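Local coordinates for hypothetical protein PH0156 (Pyrococcus horikoshii, PDB 2P62) that is of unknown function but belongs to the DUF3226 family of the Toprim-like clan, whose members share a mixed alpha/beta fold, at residues A[16-27]-A[232-240]. Residues are numbered along the deposited sequence; the frame is centred on the assembly and turned at random.
Sequences FFKVLLEKLYGF and LLPLLERMV
Apolar helix-helix packing joins Phe17, Leu21 and Tyr25, on and just beyond helix 11-23, to Leu236 and Met239 of the C-terminal helix 233-239 and Val240 just after it, both helices lying against the mixed sheet. The segment axes pass 11.5 Å apart at 64°, a spacing bridged mainly by aromatic and leucine side chains. Phe17 reaches across beside the sheet, where it also touches Met136 of strand 129-136. Its CE1 lies 3.5 Å from CE of Met239, whose sulfur makes an oblique Met-aromatic contact with the ring, and CD2 of Leu235 meets the ring edge 3.8 Å from CE1. Beyond the end of helix 11-23, CE2 of Phe27 stands 3.4 Å from CG2 of Val240, which also reaches CD2 of Leu21 (3.9 Å). Leu236 packs among Phe17, Leu20, Leu21 and Tyr25; the Tyr25 side chain crosses it at about a right angle, its CG set beside the backbone N (chi1 -63°), bringing OH within 3.6 Å of Leu236 CB. Replacing Phe17 with an alanine would probably leave Met239 without its aromatic partner and open a gap beside Leu235. Since carbon, sulfur and ring contacts carry the interface, its cohesion probably rests on close apolar packing and burial rather than on directed polar bonds.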
ATOM      1  N   PHE A  16      -1.873  12.428  -1.500  1.00 24.90           N
ATOM      2  CA  PHE A  16      -2.640  13.467  -2.167  1.00 25.14           C
ATOM      3  C   PHE A  16      -2.034  14.840  -1.860  1.00 24.01           C
ATOM      4  O   PHE A  16      -1.721  15.598  -2.771  1.00 23.75           O
ATOM      5  CB  PHE A  16      -4.114  13.403  -1.722  1.00 25.74           C
ATOM      6  CG  PHE A  16      -4.990  14.452  -2.354  1.00 26.78           C
ATOM      7  CD1 PHE A  16      -5.267  15.642  -1.689  1.00 27.46           C
ATOM      8  CD2 PHE A  16      -5.527  14.260  -3.622  1.00 27.33           C
ATOM      9  CE1 PHE A  16      -6.070  16.629  -2.279  1.00 28.75           C
ATOM     10  CE2 PHE A  16      -6.329  15.239  -4.221  1.00 27.21           C
ATOM     11  CZ  PHE A  16      -6.598  16.427  -3.545  1.00 27.48           C
ATOM     12  N   PHE A  17      -1.831  15.149  -0.584  1.00 22.58           N
ATOM     13  CA  PHE A  17      -1.261  16.441  -0.226  1.00 24.36           C
ATOM     14  C   PHE A  17       0.198  16.590  -0.649  1.00 25.54           C
ATOM     15  O   PHE A  17       0.618  17.666  -1.082  1.00 27.25           O
ATOM     16  CB  PHE A  17      -1.399  16.691   1.277  1.00 22.32           C
ATOM     17  CG  PHE A  17      -2.729  17.269   1.670  1.00 25.80           C
ATOM     18  CD1 PHE A  17      -2.996  18.625   1.478  1.00 27.47           C
ATOM     19  CD2 PHE A  17      -3.735  16.453   2.182  1.00 26.68           C
ATOM     20  CE1 PHE A  17      -4.252  19.162   1.784  1.00 27.45           C
ATOM     21  CE2 PHE A  17      -4.992  16.977   2.489  1.00 27.62           C
ATOM     22  CZ  PHE A  17      -5.253  18.339   2.288  1.00 26.23           C
ATOM     23  N   LYS A  18       0.961  15.507  -0.532  1.00 24.19           N
ATOM     24  CA  LYS A  18       2.374  15.510  -0.886  1.00 24.50           C
ATOM     25  C   LYS A  18       2.601  15.796  -2.376  1.00 24.05           C
ATOM     26  O   LYS A  18       3.470  16.592  -2.736  1.00 22.58           O
ATOM     27  CB  LYS A  18       3.006  14.164  -0.483  1.00 26.46           C
ATOM     28  CG  LYS A  18       4.533  14.107  -0.551  1.00 29.58           C
ATOM     29  CD  LYS A  18       5.028  13.388  -1.796  1.00 31.74           C
ATOM     30  CE  LYS A  18       4.905  11.886  -1.654  1.00 31.75           C
ATOM     31  NZ  LYS A  18       5.750  11.420  -0.547  1.00 32.72           N
ATOM     32  N   VAL A  19       1.821  15.177  -3.253  1.00 24.50           N
ATOM     33  CA  VAL A  19       2.043  15.438  -4.671  1.00 25.34           C
ATOM     34  C   VAL A  19       1.688  16.889  -5.027  1.00 26.49           C
ATOM     35  O   VAL A  19       2.369  17.519  -5.834  1.00 27.41           O
ATOM     36  CB  VAL A  19       1.274  14.426  -5.583  1.00 24.39           C
ATOM     37  CG1 VAL A  19      -0.236  14.537  -5.377  1.00 23.00           C
ATOM     38  CG2 VAL A  19       1.651  14.662  -7.041  1.00 21.59           C
ATOM     39  N   LEU A  20       0.644  17.435  -4.418  1.00 25.20           N
ATOM     40  CA  LEU A  20       0.292  18.818  -4.705  1.00 24.03           C
ATOM     41  C   LEU A  20       1.342  19.771  -4.142  1.00 24.70           C
ATOM     42  O   LEU A  20       1.779  20.692  -4.827  1.00 26.20           O
ATOM     43  CB  LEU A  20      -1.063  19.170  -4.103  1.00 23.52           C
ATOM     44  CG  LEU A  20      -2.283  18.450  -4.675  1.00 24.25           C
ATOM     45  CD1 LEU A  20      -3.436  18.664  -3.718  1.00 22.54           C
ATOM     46  CD2 LEU A  20      -2.614  18.950  -6.085  1.00 20.49           C
ATOM     47  N   LEU A  21       1.742  19.552  -2.892  1.00 24.39           N
ATOM     48  CA  LEU A  21       2.723  20.414  -2.237  1.00 24.50           C
ATOM     49  C   LEU A  21       4.104  20.379  -2.896  1.00 25.66           C
ATOM     50  O   LEU A  21       4.819  21.375  -2.883  1.00 25.36           O
ATOM     51  CB  LEU A  21       2.840  20.048  -0.753  1.00 24.36           C
ATOM     52  CG  LEU A  21       1.615  20.308   0.135  1.00 24.52           C
ATOM     53  CD1 LEU A  21       1.882  19.823   1.553  1.00 22.91           C
ATOM     54  CD2 LEU A  21       1.295  21.800   0.128  1.00 25.06           C
ATOM     55  N   GLU A  22       4.471  19.233  -3.467  1.00 27.22           N
ATOM     56  CA  GLU A  22       5.761  19.087  -4.139  1.00 28.84           C
ATOM     57  C   GLU A  22       5.690  19.532  -5.599  1.00 30.52           C
ATOM     58  O   GLU A  22       6.325  20.510  -5.998  1.00 29.74           O
ATOM     59  CB  GLU A  22       6.242  17.626  -4.088  1.00 28.40           C
ATOM     60  CG  GLU A  22       6.698  17.161  -2.699  1.00 31.17           C
ATOM     61  CD  GLU A  22       7.260  15.732  -2.657  1.00 32.45           C
ATOM     62  OE1 GLU A  22       7.751  15.329  -1.583  1.00 35.36           O
ATOM     63  OE2 GLU A  22       7.218  15.009  -3.674  1.00 31.63           O
ATOM     64  N   LYS A  23       4.884  18.821  -6.380  1.00 32.39           N
ATOM     65  CA  LYS A  23       4.752  19.080  -7.804  1.00 33.72           C
ATOM     66  C   LYS A  23       4.031  20.351  -8.215  1.00 33.87           C
ATOM     67  O   LYS A  23       4.190  20.821  -9.340  1.00 34.00           O
ATOM     68  CB  LYS A  23       4.102  17.867  -8.476  1.00 34.10           C
ATOM     69  CG  LYS A  23       4.885  16.564  -8.278  1.00 36.29           C
ATOM     70  CD  LYS A  23       6.307  16.652  -8.846  1.00 39.27           C
ATOM     71  CE  LYS A  23       7.077  15.328  -8.711  1.00 39.52           C
ATOM     72  NZ  LYS A  23       7.377  14.972  -7.300  1.00 41.21           N
ATOM     73  N   LEU A  24       3.249  20.920  -7.310  1.00 33.76           N
ATOM     74  CA  LEU A  24       2.524  22.139  -7.633  1.00 31.88           C
ATOM     75  C   LEU A  24       3.082  23.374  -6.918  1.00 31.60           C
ATOM     76  O   LEU A  24       3.094  24.461  -7.488  1.00 31.99           O
ATOM     77  CB  LEU A  24       1.051  21.963  -7.290  1.00 30.78           C
ATOM     78  CG  LEU A  24       0.103  22.976  -7.925  1.00 31.94           C
ATOM     79  CD1 LEU A  24       0.067  22.783  -9.443  1.00 31.00           C
ATOM     80  CD2 LEU A  24      -1.276  22.787  -7.341  1.00 27.83           C
ATOM     81  N   TYR A  25       3.550  23.223  -5.679  1.00 30.87           N
ATOM     82  CA  TYR A  25       4.084  24.378  -4.956  1.00 30.05           C
ATOM     83  C   TYR A  25       5.589  24.417  -4.734  1.00 27.89           C
ATOM     84  O   TYR A  25       6.068  25.257  -3.989  1.00 26.55           O
ATOM     85  CB  TYR A  25       3.361  24.570  -3.610  1.00 29.17           C
ATOM     86  CG  TYR A  25       1.894  24.870  -3.768  1.00 27.72           C
ATOM     87  CD1 TYR A  25       0.958  23.849  -3.750  1.00 28.25           C
ATOM     88  CD2 TYR A  25       1.449  26.167  -4.016  1.00 29.04           C
ATOM     89  CE1 TYR A  25      -0.387  24.102  -3.980  1.00 30.69           C
ATOM     90  CE2 TYR A  25       0.097  26.436  -4.250  1.00 28.55           C
ATOM     91  CZ  TYR A  25      -0.812  25.393  -4.232  1.00 30.91           C
ATOM     92  OH  TYR A  25      -2.148  25.620  -4.476  1.00 32.33           O
ATOM     93  N   GLY A  26       6.330  23.508  -5.362  1.00 28.87           N
ATOM     94  CA  GLY A  26       7.774  23.518  -5.224  1.00 28.13           C
ATOM     95  C   GLY A  26       8.364  23.015  -3.923  1.00 29.19           C
ATOM     96  O   GLY A  26       9.559  23.165  -3.689  1.00 30.21           O
ATOM     97  N   PHE A  27       7.557  22.419  -3.063  1.00 28.48           N
ATOM     98  CA  PHE A  27       8.103  21.915  -1.817  1.00 31.82           C
ATOM     99  C   PHE A  27       8.939  20.658  -2.064  1.00 33.58           C
ATOM    100  O   PHE A  27       8.633  19.862  -2.953  1.00 32.89           O
ATOM    101  CB  PHE A  27       6.967  21.632  -0.833  1.00 31.67           C
ATOM    102  CG  PHE A  27       6.631  22.797   0.048  1.00 30.63           C
ATOM    103  CD1 PHE A  27       7.156  22.876   1.332  1.00 31.18           C
ATOM    104  CD2 PHE A  27       5.820  23.826  -0.409  1.00 29.13           C
ATOM    105  CE1 PHE A  27       6.880  23.966   2.157  1.00 30.52           C
ATOM    106  CE2 PHE A  27       5.538  24.925   0.408  1.00 30.24           C
ATOM    107  CZ  PHE A  27       6.069  24.993   1.693  1.00 29.60           C
ATOM    108  N   LEU A 232     -10.252  23.595  -2.559  1.00 37.49           N
ATOM    109  CA  LEU A 232      -9.032  23.106  -1.927  1.00 34.75           C
ATOM    110  C   LEU A 232      -7.951  24.174  -2.046  1.00 32.16           C
ATOM    111  O   LEU A 232      -6.983  24.182  -1.294  1.00 31.64           O
ATOM    112  CB  LEU A 232      -8.540  21.814  -2.595  1.00 34.03           C
ATOM    113  CG  LEU A 232      -8.999  20.490  -1.983  1.00 33.06           C
ATOM    114  CD1 LEU A 232      -8.508  19.342  -2.835  1.00 30.89           C
ATOM    115  CD2 LEU A 232      -8.461  20.365  -0.551  1.00 32.14           C
ATOM    116  N   LEU A 233      -8.131  25.091  -2.983  1.00 31.99           N
ATOM    117  CA  LEU A 233      -7.148  26.147  -3.202  1.00 33.29           C
ATOM    118  C   LEU A 233      -6.863  27.019  -1.976  1.00 32.73           C
ATOM    119  O   LEU A 233      -5.708  27.211  -1.595  1.00 32.14           O
ATOM    120  CB  LEU A 233      -7.589  27.015  -4.378  1.00 31.61           C
ATOM    121  CG  LEU A 233      -6.586  27.172  -5.521  1.00 34.31           C
ATOM    122  CD1 LEU A 233      -5.862  25.855  -5.806  1.00 31.12           C
ATOM    123  CD2 LEU A 233      -7.333  27.664  -6.749  1.00 30.84           C
ATOM    124  N   PRO A 234      -7.911  27.563  -1.347  1.00 32.23           N
ATOM    125  CA  PRO A 234      -7.694  28.406  -0.166  1.00 32.17           C
ATOM    126  C   PRO A 234      -6.961  27.699   0.974  1.00 30.75           C
ATOM    127  O   PRO A 234      -6.209  28.327   1.714  1.00 32.74           O
ATOM    128  CB  PRO A 234      -9.113  28.870   0.200  1.00 31.27           C
ATOM    129  CG  PRO A 234     -10.000  27.819  -0.410  1.00 36.50           C
ATOM    130  CD  PRO A 234      -9.333  27.517  -1.714  1.00 31.69           C
ATOM    131  N   LEU A 235      -7.169  26.394   1.106  1.00 29.05           N
ATOM    132  CA  LEU A 235      -6.498  25.614   2.149  1.00 27.72           C
ATOM    133  C   LEU A 235      -5.010  25.447   1.795  1.00 28.21           C
ATOM    134  O   LEU A 235      -4.123  25.629   2.635  1.00 26.66           O
ATOM    135  CB  LEU A 235      -7.137  24.224   2.273  1.00 25.81           C
ATOM    136  CG  LEU A 235      -6.367  23.221   3.148  1.00 25.75           C
ATOM    137  CD1 LEU A 235      -6.587  23.560   4.625  1.00 23.80           C
ATOM    138  CD2 LEU A 235      -6.829  21.803   2.861  1.00 23.86           C
ATOM    139  N   LEU A 236      -4.750  25.079   0.546  1.00 26.86           N
ATOM    140  CA  LEU A 236      -3.388  24.888   0.081  1.00 26.51           C
ATOM    141  C   LEU A 236      -2.614  26.192   0.149  1.00 27.50           C
ATOM    142  O   LEU A 236      -1.467  26.223   0.602  1.00 26.72           O
ATOM    143  CB  LEU A 236      -3.391  24.366  -1.359  1.00 26.21           C
ATOM    144  CG  LEU A 236      -3.922  22.933  -1.506  1.00 26.18           C
ATOM    145  CD1 LEU A 236      -4.322  22.636  -2.946  1.00 22.93           C
ATOM    146  CD2 LEU A 236      -2.847  21.979  -1.015  1.00 24.39           C
ATOM    147  N   GLU A 237      -3.246  27.273  -0.289  1.00 28.68           N
ATOM    148  CA  GLU A 237      -2.583  28.570  -0.291  1.00 31.77           C
ATOM    149  C   GLU A 237      -2.288  29.066   1.122  1.00 30.77           C
ATOM    150  O   GLU A 237      -1.427  29.916   1.312  1.00 29.10           O
ATOM    151  CB  GLU A 237      -3.420  29.588  -1.077  1.00 33.35           C
ATOM    152  CG  GLU A 237      -3.696  29.137  -2.510  1.00 36.46           C
ATOM    153  CD  GLU A 237      -4.433  30.173  -3.337  1.00 40.00           C
ATOM    154  OE1 GLU A 237      -5.318  30.865  -2.784  1.00 41.23           O
ATOM    155  OE2 GLU A 237      -4.140  30.284  -4.547  1.00 41.23           O
ATOM    156  N   ARG A 238      -2.989  28.510   2.105  1.00 29.81           N
ATOM    157  CA  ARG A 238      -2.781  28.877   3.498  1.00 30.03           C
ATOM    158  C   ARG A 238      -1.576  28.099   4.032  1.00 29.23           C
ATOM    159  O   ARG A 238      -0.682  28.667   4.672  1.00 27.06           O
ATOM    160  CB  ARG A 238      -4.024  28.541   4.322  1.00 32.24           C
ATOM    161  CG  ARG A 238      -4.364  29.580   5.367  1.00 38.57           C
ATOM    162  CD  ARG A 238      -4.514  30.936   4.707  1.00 45.52           C
ATOM    163  NE  ARG A 238      -4.823  32.002   5.654  1.00 51.89           N
ATOM    164  CZ  ARG A 238      -6.011  32.183   6.219  1.00 54.11           C
ATOM    165  NH1 ARG A 238      -6.186  33.188   7.066  1.00 56.55           N
ATOM    166  NH2 ARG A 238      -7.022  31.368   5.934  1.00 53.21           N
ATOM    167  N   MET A 239      -1.574  26.793   3.758  1.00 27.48           N
ATOM    168  CA  MET A 239      -0.501  25.895   4.164  1.00 26.24           C
ATOM    169  C   MET A 239       0.818  26.491   3.685  1.00 27.89           C
ATOM    170  O   MET A 239       1.783  26.599   4.442  1.00 27.36           O
ATOM    171  CB  MET A 239      -0.704  24.503   3.540  1.00 24.21           C
ATOM    172  CG  MET A 239      -1.968  23.740   3.976  1.00 19.17           C
ATOM    173  SD  MET A 239      -2.122  22.128   3.133  1.00 14.41           S
ATOM    174  CE  MET A 239      -2.986  21.153   4.397  1.00 19.18           C
ATOM    175  N   VAL A 240       0.853  26.892   2.420  1.00 29.74           N
ATOM    176  CA  VAL A 240       2.051  27.483   1.858  1.00 33.16           C
ATOM    177  C   VAL A 240       1.954  28.995   2.018  1.00 35.04           C
ATOM    178  O   VAL A 240       0.883  29.523   2.301  1.00 37.82           O
ATOM    179  CB  VAL A 240       2.192  27.119   0.380  1.00 33.96           C
ATOM    180  CG1 VAL A 240       3.481  27.678  -0.164  1.00 41.30           C
ATOM    181  CG2 VAL A 240       2.177  25.611   0.227  1.00 33.53           C
TER